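Local coordinates for protein Bd3459 (Bdellovibrio bacteriovorus, PDB 5CEC) that probably acts as a serine-type endopeptidase and D-Ala-D-Ala carboxypeptidase of the S13 family, and is bound by the immunity protein Bd3460, at residues Leu68-Lys73 with Ser251-Ala256; Ser121-Ser126 with Ile201-Ser206. The protein carries 1 engineered substitution. All coordinates share one frame; numbering follows the deposited sequence.

Contact 1: residues Leu68-Lys73 with Ser251-Ala256; sequences LASISK and SNNYIA. With SO4 (sulfate ion), chain C.
Ser70 and Lys73 fit the SxxK motif of the beta-lactamase clan, and they face Ser251 and Asn253, which fit its SxN motif. Ser70 lies in a short 3-10 turn leading into helix 72-84. Ser251 and Asn252 join helix 240-250 to helix 253-262. The Lys73 amine is the centre of the polar network. Lys73 NZ gives a hydrogen bond to Asn253 OD1 at 2.7 Å. It arrives nearly in line with the amide C=O (C=O...N angle 163°), and the two side chains cross at about a right angle. A second bond from Lys73 NZ reaches Ser70 OG, also at 2.7 Å. A weak bond runs from Lys73 NZ to Ser251 OG at 3.4 Å, and Ser290 O is a further acceptor. The lysine chain is extended until its last torsion (chi4 70°), where a bend turns NZ into this group of oxygens. Its aliphatic part passes the Ala256 methyl, and Lys73 CE lies 3.8 Å from Ala256 CB. Ser70 OG and Ser251 OG lie 3.0 Å apart. Ser251 OG donates to sulfate O3 at 2.7 Å. Thr358 and Ser360 also hold this anion, which probably comes from the crystallisation liquor. Asn252 is the N-cap of helix 253-262: Asn252 OD1 accepts from Ile255 N at 2.9 Å, with the donor above the carbonyl plane. Its ND2 is held by Gln250 and Ala151 O. Asn253 ND2 bonds to Gly159 O, which holds the amide with OD1 toward Lys73. Lys357, in a K(T/S)G-type sequence, lies against Ser70 and Lys73 and is weakly bonded to Ser251 OG. The arrangement is consistent with the three-motif active site of penicillin-binding proteins and serine beta-lactamases.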
loop_
_atom_site.group_PDB
_atom_site.type_symbol
_atom_site.label_atom_id
_atom_site.label_comp_id
_atom_site.label_asym_id
_atom_site.label_seq_id
_atom_site.Cartn_x
_atom_site.Cartn_y
_atom_site.Cartn_z
ATOM N N LEU A 68 -0.556 -2.411 -15.157
ATOM C CA LEU A 68 -0.527 -3.146 -13.896
ATOM C C LEU A 68 -0.738 -2.286 -12.669
ATOM O O LEU A 68 -1.123 -2.787 -11.603
ATOM C CB LEU A 68 0.825 -3.830 -13.753
ATOM C CG LEU A 68 1.244 -4.807 -14.853
ATOM C CD1 LEU A 68 2.590 -5.423 -14.514
ATOM C CD2 LEU A 68 0.185 -5.894 -14.998
ATOM N N ALA A 69 -0.371 -1.020 -12.770
ATOM C CA ALA A 69 -0.275 -0.175 -11.571
ATOM C C ALA A 69 0.623 -0.865 -10.537
ATOM O O ALA A 69 1.589 -1.541 -10.918
ATOM C CB ALA A 69 -1.662 0.181 -11.013
ATOM N N SER A 70 0.304 -0.761 -9.245
ATOM C CA SER A 70 1.232 -1.211 -8.217
ATOM C C SER A 70 1.328 -2.728 -8.048
ATOM O O SER A 70 2.172 -3.178 -7.274
ATOM C CB SER A 70 0.962 -0.529 -6.861
ATOM O OG SER A 70 1.376 0.831 -6.887
ATOM N N ILE A 71 0.551 -3.548 -8.761
ATOM C CA ILE A 71 0.921 -4.975 -8.771
ATOM C C ILE A 71 2.267 -5.203 -9.442
ATOM O O ILE A 71 2.919 -6.228 -9.200
ATOM C CB ILE A 71 -0.172 -5.923 -9.272
ATOM C CG1 ILE A 71 -0.320 -5.880 -10.804
ATOM C CG2 ILE A 71 -1.451 -5.709 -8.507
ATOM C CD1 ILE A 71 -1.353 -6.864 -11.343
ATOM N N SER A 72 2.752 -4.214 -10.186
ATOM C CA SER A 72 4.146 -4.193 -10.607
ATOM C C SER A 72 5.118 -4.508 -9.463
ATOM O O SER A 72 6.185 -5.071 -9.662
ATOM C CB SER A 72 4.536 -2.807 -11.133
ATOM O OG SER A 72 3.883 -2.474 -12.318
ATOM N N LYS A 73 4.766 -4.052 -8.254
ATOM C CA LYS A 73 5.667 -4.251 -7.097
ATOM C C LYS A 73 5.879 -5.719 -6.756
ATOM O O LYS A 73 6.898 -6.047 -6.178
ATOM C CB LYS A 73 5.184 -3.434 -5.895
ATOM C CG LYS A 73 5.130 -1.937 -6.144
ATOM C CD LYS A 73 4.809 -1.162 -4.884
ATOM C CE LYS A 73 4.929 0.330 -5.076
ATOM N NZ LYS A 73 3.872 0.892 -5.938
ATOM N N SER A 251 2.192 -0.065 -0.444
ATOM C CA SER A 251 2.340 0.233 -1.868
ATOM C C SER A 251 3.372 1.362 -2.044
ATOM O O SER A 251 3.139 2.377 -2.691
ATOM C CB SER A 251 1.030 0.557 -2.546
ATOM O OG SER A 251 1.193 0.319 -3.942
ATOM N N ASN A 252 4.553 1.163 -1.480
ATOM C CA ASN A 252 5.545 2.223 -1.350
ATOM C C ASN A 252 6.373 2.381 -2.638
ATOM O O ASN A 252 7.228 1.539 -2.935
ATOM C CB ASN A 252 6.464 1.939 -0.147
ATOM C CG ASN A 252 7.374 3.074 0.142
ATOM O OD1 ASN A 252 8.027 3.598 -0.772
ATOM N ND2 ASN A 252 7.416 3.480 1.394
ATOM N N ASN A 253 6.129 3.469 -3.363
ATOM C CA ASN A 253 6.834 3.715 -4.627
ATOM C C ASN A 253 8.335 3.910 -4.431
ATOM O O ASN A 253 9.123 3.478 -5.284
ATOM C CB ASN A 253 6.259 4.925 -5.326
ATOM C CG ASN A 253 4.877 4.689 -5.854
ATOM O OD1 ASN A 253 4.329 3.590 -5.834
ATOM N ND2 ASN A 253 4.288 5.766 -6.338
ATOM N N TYR A 254 8.718 4.601 -3.360
ATOM C CA TYR A 254 10.129 4.883 -3.120
ATOM C C TYR A 254 10.933 3.611 -2.985
ATOM O O TYR A 254 12.022 3.459 -3.617
ATOM C CB TYR A 254 10.335 5.780 -1.863
ATOM C CG TYR A 254 11.778 6.018 -1.527
ATOM C CD1 TYR A 254 12.498 7.076 -2.079
ATOM C CD2 TYR A 254 12.469 5.151 -0.681
ATOM C CE1 TYR A 254 13.830 7.277 -1.791
ATOM C CE2 TYR A 254 13.804 5.367 -0.385
ATOM C CZ TYR A 254 14.494 6.418 -0.934
ATOM O OH TYR A 254 15.819 6.603 -0.682
ATOM N N ILE A 255 10.417 2.688 -2.170
ATOM C CA ILE A 255 11.137 1.431 -1.980
ATOM C C ILE A 255 11.216 0.669 -3.312
ATOM O O ILE A 255 12.272 0.145 -3.691
ATOM C CB ILE A 255 10.526 0.535 -0.887
ATOM C CG1 ILE A 255 10.469 1.262 0.468
ATOM C CG2 ILE A 255 11.285 -0.772 -0.729
ATOM C CD1 ILE A 255 9.679 0.526 1.534
ATOM N N ALA A 256 10.077 0.583 -3.997
ATOM C CA ALA A 256 10.018 -0.240 -5.216
ATOM C C ALA A 256 10.949 0.330 -6.291
ATOM O O ALA A 256 11.661 -0.431 -6.970
ATOM C CB ALA A 256 8.594 -0.302 -5.735
HETATM S S SO4 C . -2.243 1.112 -4.418
HETATM O O1 SO4 C . -2.581 2.041 -3.299
HETATM O O2 SO4 C . -3.341 0.968 -5.387
HETATM O O3 SO4 C . -0.923 1.603 -5.046
HETATM O O4 SO4 C . -1.889 -0.205 -3.867
#

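Contact 2: residues Ser121-Ser126 with Ile201-Ser206; sequences SYFLIS and IGVQMS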
loop_
_atom_site.group_PDB
_atom_site.type_symbol
_atom_site.label_atom_id
_atom_site.label_comp_id
_atom_site.label_asym_id
_atom_site.label_seq_id
_atom_site.Cartn_x
_atom_site.Cartn_y
_atom_site.Cartn_z
ATOM N N SER A 121 17.275 6.640 10.463
ATOM C CA SER A 121 18.145 7.708 10.959
ATOM C C SER A 121 18.005 7.830 12.468
ATOM O O SER A 121 19.009 7.954 13.172
ATOM C CB SER A 121 17.830 9.053 10.292
ATOM O OG SER A 121 18.183 9.028 8.925
ATOM N N TYR A 122 16.767 7.792 12.962
ATOM C CA TYR A 122 16.544 7.806 14.403
ATOM C C TYR A 122 17.229 6.644 15.095
ATOM O O TYR A 122 17.830 6.808 16.151
ATOM C CB TYR A 122 15.049 7.759 14.733
ATOM C CG TYR A 122 14.216 8.998 14.422
ATOM C CD1 TYR A 122 14.789 10.211 14.014
ATOM C CD2 TYR A 122 12.842 8.935 14.539
ATOM C CE1 TYR A 122 14.006 11.323 13.742
ATOM C CE2 TYR A 122 12.052 10.032 14.273
ATOM C CZ TYR A 122 12.627 11.217 13.885
ATOM O OH TYR A 122 11.811 12.279 13.637
ATOM N N PHE A 123 17.134 5.465 14.504
ATOM C CA PHE A 123 17.824 4.294 15.058
ATOM C C PHE A 123 19.330 4.479 15.034
ATOM O O PHE A 123 20.011 4.187 16.022
ATOM C CB PHE A 123 17.416 3.029 14.323
ATOM C CG PHE A 123 18.035 1.778 14.888
ATOM C CD1 PHE A 123 17.661 1.280 16.144
ATOM C CD2 PHE A 123 19.033 1.127 14.205
ATOM C CE1 PHE A 123 18.261 0.150 16.673
ATOM C CE2 PHE A 123 19.634 -0.009 14.738
ATOM C CZ PHE A 123 19.254 -0.489 15.972
ATOM N N LEU A 124 19.855 4.982 13.930
ATOM C CA LEU A 124 21.290 5.217 13.860
ATOM C C LEU A 124 21.750 6.211 14.935
ATOM O O LEU A 124 22.796 6.011 15.561
ATOM C CB LEU A 124 21.718 5.689 12.470
ATOM C CG LEU A 124 23.181 6.112 12.292
ATOM C CD1 LEU A 124 24.114 5.010 12.774
ATOM C CD2 LEU A 124 23.473 6.505 10.872
ATOM N N ILE A 125 20.983 7.284 15.113
ATOM C CA ILE A 125 21.339 8.281 16.121
ATOM C C ILE A 125 21.287 7.692 17.522
ATOM O O ILE A 125 22.202 7.942 18.339
ATOM C CB ILE A 125 20.509 9.563 15.968
ATOM C CG1 ILE A 125 20.865 10.254 14.656
ATOM C CG2 ILE A 125 20.740 10.516 17.132
ATOM C CD1 ILE A 125 19.846 11.240 14.170
ATOM N N SER A 126 20.233 6.938 17.807
ATOM C CA SER A 126 20.161 6.190 19.071
ATOM C C SER A 126 21.418 5.304 19.269
ATOM O O SER A 126 22.026 5.284 20.345
ATOM C CB SER A 126 18.905 5.319 19.094
ATOM O OG SER A 126 18.912 4.452 20.198
ATOM N N ILE A 201 9.212 -5.346 18.883
ATOM C CA ILE A 201 10.034 -6.340 18.187
ATOM C C ILE A 201 11.373 -6.579 18.898
ATOM O O ILE A 201 12.282 -7.160 18.320
ATOM C CB ILE A 201 10.217 -6.004 16.686
ATOM C CG1 ILE A 201 11.073 -4.758 16.454
ATOM C CG2 ILE A 201 8.854 -5.845 15.997
ATOM C CD1 ILE A 201 11.565 -4.646 15.020
ATOM N N GLY A 202 11.478 -6.158 20.156
ATOM C CA GLY A 202 12.639 -6.492 20.961
ATOM C C GLY A 202 13.871 -5.637 20.749
ATOM O O GLY A 202 14.959 -6.089 21.043
ATOM N N VAL A 203 13.717 -4.435 20.194
ATOM C CA VAL A 203 14.831 -3.542 19.929
ATOM C C VAL A 203 14.832 -2.389 20.936
ATOM O O VAL A 203 13.809 -1.722 21.135
ATOM C CB VAL A 203 14.750 -2.968 18.497
ATOM C CG1 VAL A 203 15.836 -1.908 18.246
ATOM C CG2 VAL A 203 14.845 -4.082 17.463
ATOM N N GLN A 204 16.006 -2.148 21.524
ATOM C CA GLN A 204 16.235 -1.074 22.474
ATOM C C GLN A 204 16.645 0.206 21.769
ATOM O O GLN A 204 17.412 0.172 20.805
ATOM C CB GLN A 204 17.333 -1.511 23.444
ATOM C CG GLN A 204 17.772 -0.510 24.484
ATOM C CD GLN A 204 19.055 -0.959 25.154
ATOM O OE1 GLN A 204 19.118 -2.060 25.707
ATOM N NE2 GLN A 204 20.093 -0.126 25.074
ATOM N N MET A 205 16.108 1.325 22.231
ATOM C CA MET A 205 16.440 2.651 21.720
ATOM C C MET A 205 16.656 3.615 22.878
ATOM O O MET A 205 16.078 3.443 23.964
ATOM C CB MET A 205 15.368 3.148 20.748
ATOM C CG MET A 205 15.263 2.303 19.487
ATOM S SD MET A 205 14.095 2.949 18.292
ATOM C CE MET A 205 14.942 4.407 17.719
ATOM N N SER A 206 17.442 4.651 22.610
ATOM C CA SER A 206 17.757 5.663 23.600
ATOM C C SER A 206 16.510 6.495 23.951
ATOM O O SER A 206 15.619 6.666 23.134
ATOM C CB SER A 206 18.908 6.537 23.104
ATOM O OG SER A 206 18.510 7.403 22.085
HETATM O O HOH W 1 19.533 1.913 20.046
#
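Helix 118-130 meets the loop that follows helix 188-200 where the CA atoms of Ser126 and Ser206 come within 5.2 Å. The loop from Val203 to Ser206 has an extended backbone. Ser126 points its side chain at it and makes the one direct hydrogen bond: Ser206 N donates to Ser126 OG at 2.8 Å (N-H...O angle 161°). A chi1 of 171° swings Ser126 OG away from its own backbone N and out to the loop. Ser126 OG also donates to a water at 2.6 Å. That water donates in turn to Gln204 O, so the serine holds the loop directly at Ser206 N and through water at Gln204 O. The loop leaves helix 188-200 through a Schellman motif, with Gly202 as the C-prime residue at positive phi, and then runs on toward strand 212-218 at the edge of a mixed sheet. One helical turn before Ser126, Phe123 meets the apolar side of the loop. Val203 CG1 comes obliquely to the ring, 3.5 Å from Phe123 CE1, and the two side chains cross at about a right angle. Met205 CG lies near the ring plane, at the edge, 4.2 Å from Phe123 CD1. The methionine bends at its last torsion (chi3 71°), which carries Met205 CE to the helix backbone, 3.9 Å from Phe123 CA. Phe429 stacks on the Phe123 ring, and Tyr191 and Ala198 of helix 188-200 touch Met205.

How the contacts relate
Both contacts are largely buried, but they lie in different parts of the fold. Contact 1 is about 7 Å from the centre of the chain and contact 2 about 21 Å, measured between centres. Their own centres are 28 Å apart and they do not touch. The two share no helix: contact 1 brings together the starts of helices 72-84 and 253-262, while contact 2 sets the middle of helix 118-130 against a loop. Along the chain, both segments of contact 2 fall between those of contact 1. Contact 1 is mainly polar, with an amine, amides and hydroxyls at the probable active site. Contact 2 is structural and mixes apolar packing with one direct serine bond and a water bridge.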